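Local atomic coordinates of beta-L-arabinobiosidase (Bacteroides thetaiotaomicron, PDB entry 5MQR), a protein that probably hydrolyses arabinose-containing glycosides of plant pectin as a bacterial glycoside hydrolase, and may also have sialidase-type activity. Residues 887-892 and 905-910. Sequence-based numbering, arbitrary orientation.
Sequences IGYIPW and VAWKEI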
loop_
_atom_site.group_PDB
_atom_site.type_symbol
_atom_site.label_atom_id
_atom_site.label_comp_id
_atom_site.label_asym_id
_atom_site.label_seq_id
_atom_site.Cartn_x
_atom_site.Cartn_y
_atom_site.Cartn_z
ATOM N N ILE A 887 -34.596 -4.302 23.116
ATOM C CA ILE A 887 -34.951 -2.888 23.088
ATOM C C ILE A 887 -34.319 -2.110 24.237
ATOM O O ILE A 887 -34.149 -0.921 24.126
ATOM C CB ILE A 887 -36.474 -2.602 23.028
ATOM C CG1 ILE A 887 -37.219 -3.153 24.251
ATOM C CG2 ILE A 887 -37.050 -3.136 21.728
ATOM C CD1 ILE A 887 -38.640 -2.604 24.402
ATOM N N GLY A 888 -33.958 -2.785 25.322
ATOM C CA GLY A 888 -33.255 -2.146 26.439
ATOM C C GLY A 888 -31.850 -1.631 26.139
ATOM O O GLY A 888 -31.276 -0.897 26.960
ATOM N N TYR A 889 -31.276 -2.042 25.001
ATOM C CA TYR A 889 -30.003 -1.511 24.558
ATOM C C TYR A 889 -30.131 -0.274 23.678
ATOM O O TYR A 889 -29.150 0.420 23.501
ATOM C CB TYR A 889 -29.168 -2.582 23.855
ATOM C CG TYR A 889 -28.691 -3.694 24.776
ATOM C CD1 TYR A 889 -27.918 -3.426 25.916
ATOM C CD2 TYR A 889 -29.000 -5.024 24.497
ATOM C CE1 TYR A 889 -27.501 -4.463 26.750
ATOM C CE2 TYR A 889 -28.586 -6.056 25.318
ATOM C CZ TYR A 889 -27.853 -5.782 26.441
ATOM O OH TYR A 889 -27.468 -6.848 27.215
ATOM N N ILE A 890 -31.337 0.052 23.210
ATOM C CA ILE A 890 -31.560 1.189 22.299
ATOM C C ILE A 890 -31.139 2.542 22.894
ATOM O O ILE A 890 -30.637 3.368 22.167
ATOM C CB ILE A 890 -33.005 1.223 21.766
ATOM C CG1 ILE A 890 -33.270 -0.016 20.897
ATOM C CG2 ILE A 890 -33.274 2.430 20.872
ATOM C CD1 ILE A 890 -34.730 -0.166 20.493
ATOM N N PRO A 891 -31.262 2.758 24.219
ATOM C CA PRO A 891 -30.705 4.018 24.717
ATOM C C PRO A 891 -29.263 4.317 24.247
ATOM O O PRO A 891 -28.961 5.477 23.922
ATOM C CB PRO A 891 -30.768 3.850 26.233
ATOM C CG PRO A 891 -31.947 2.946 26.435
ATOM C CD PRO A 891 -31.810 1.949 25.313
ATOM N N TRP A 892 -28.402 3.295 24.199
ATOM C CA TRP A 892 -27.021 3.463 23.722
ATOM C C TRP A 892 -26.868 3.671 22.203
ATOM O O TRP A 892 -25.850 4.174 21.756
ATOM C CB TRP A 892 -26.142 2.288 24.141
ATOM C CG TRP A 892 -25.827 2.330 25.566
ATOM C CD1 TRP A 892 -24.878 3.094 26.168
ATOM C CD2 TRP A 892 -26.474 1.604 26.598
ATOM N NE1 TRP A 892 -24.875 2.871 27.502
ATOM C CE2 TRP A 892 -25.837 1.950 27.803
ATOM C CE3 TRP A 892 -27.502 0.655 26.620
ATOM C CZ2 TRP A 892 -26.207 1.412 29.030
ATOM C CZ3 TRP A 892 -27.888 0.116 27.851
ATOM C CH2 TRP A 892 -27.239 0.504 29.039
ATOM N N VAL A 905 -23.582 -2.774 33.681
ATOM C CA VAL A 905 -23.939 -4.144 33.990
ATOM C C VAL A 905 -24.990 -4.716 33.010
ATOM O O VAL A 905 -24.970 -5.904 32.757
ATOM C CB VAL A 905 -24.373 -4.263 35.462
ATOM C CG1 VAL A 905 -25.741 -3.654 35.658
ATOM C CG2 VAL A 905 -24.374 -5.707 35.926
ATOM N N ALA A 906 -25.858 -3.881 32.429
ATOM C CA ALA A 906 -26.786 -4.318 31.364
ATOM C C ALA A 906 -26.118 -5.077 30.208
ATOM O O ALA A 906 -26.663 -6.033 29.663
ATOM C CB ALA A 906 -27.570 -3.127 30.814
ATOM N N TRP A 907 -24.921 -4.636 29.859
ATOM C CA TRP A 907 -24.182 -5.218 28.762
ATOM C C TRP A 907 -23.612 -6.614 29.055
ATOM O O TRP A 907 -23.181 -7.302 28.126
ATOM C CB TRP A 907 -23.081 -4.253 28.303
ATOM C CG TRP A 907 -23.652 -3.090 27.593
ATOM C CD1 TRP A 907 -23.806 -1.831 28.069
ATOM C CD2 TRP A 907 -24.164 -3.089 26.273
ATOM N NE1 TRP A 907 -24.395 -1.031 27.121
ATOM C CE2 TRP A 907 -24.618 -1.779 26.000
ATOM C CE3 TRP A 907 -24.288 -4.067 25.289
ATOM C CZ2 TRP A 907 -25.189 -1.426 24.778
ATOM C CZ3 TRP A 907 -24.856 -3.718 24.068
ATOM C CH2 TRP A 907 -25.292 -2.404 23.822
ATOM N N LYS A 908 -23.631 -7.047 30.314
ATOM C CA LYS A 908 -23.197 -8.403 30.647
ATOM C C LYS A 908 -24.098 -9.456 30.015
ATOM O O LYS A 908 -23.644 -10.565 29.750
ATOM C CB LYS A 908 -23.120 -8.621 32.161
ATOM C CG LYS A 908 -21.988 -7.849 32.801
ATOM C CD LYS A 908 -21.791 -8.191 34.272
ATOM C CE LYS A 908 -20.541 -7.484 34.790
ATOM N NZ LYS A 908 -20.161 -7.919 36.170
ATOM N N GLU A 909 -25.352 -9.099 29.743
ATOM C CA GLU A 909 -26.308 -10.047 29.174
ATOM C C GLU A 909 -25.995 -10.439 27.731
ATOM O O GLU A 909 -26.515 -11.420 27.233
ATOM C CB GLU A 909 -27.733 -9.512 29.293
ATOM C CG GLU A 909 -28.146 -9.225 30.724
ATOM C CD GLU A 909 -27.953 -10.438 31.628
ATOM O OE1 GLU A 909 -28.642 -11.451 31.380
ATOM O OE2 GLU A 909 -27.104 -10.381 32.561
ATOM N N ILE A 910 -25.120 -9.693 27.084
ATOM C CA ILE A 910 -24.620 -10.048 25.769
ATOM C C ILE A 910 -23.839 -11.377 25.807
ATOM O O ILE A 910 -23.886 -12.150 24.840
ATOM C CB ILE A 910 -23.765 -8.899 25.187
ATOM C CG1 ILE A 910 -24.617 -7.653 24.949
ATOM C CG2 ILE A 910 -23.095 -9.282 23.881
ATOM C CD1 ILE A 910 -25.789 -7.804 23.999
#
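An aromatic cluster of Tyr-889, Trp-892 and Trp-907 joins residues 887-892 to the loop residues 905-910, which follow helix 901-904, within the MGH1-like glycoside hydrolase domain. The indole of Trp-907 meets both partners, each in a different way. Its six-membered ring lies over one face of the Tyr-889 ring in an offset stack, planes 22° from parallel. The closest approach there is Tyr-889 CD1 to Trp-907 CH2, 3.5 Å. The pyrrole edge of the same indole turns into the face of Trp-892, edge-to-face, where Trp-907 NE1 sits above the centre of the ring system, 3.4 Å from Trp-892 CE2. Phe-961, from helix 948-964, extends the cluster by stacking on Trp-907. Replacing Trp-907 by alanine would probably strip Tyr-889 of this stacking partner and leave the face of Trp-892 without the pyrrole edge, opening a gap between the two.

With CG beside its backbone N and anti to the carbonyl carbon (chi1 -68°), Tyr-889 reaches across to residues 905-910. Its OH donates a hydrogen bond to Ala-906 O at 2.7 Å, from 32° off the carbonyl plane. Nearby, Ile-910 CD1 packs 3.6 Å from Tyr-889 CE2, and Ala-906 CB lies 4.1 Å from Trp-892 CH2. The stack on Trp-907, together with the neighbouring rings of Phe-871 and Phe-916, limits the freedom of the tyrosine ring, while the hydrogen bond ties its buried phenol oxygen to backbone amid largely apolar packing.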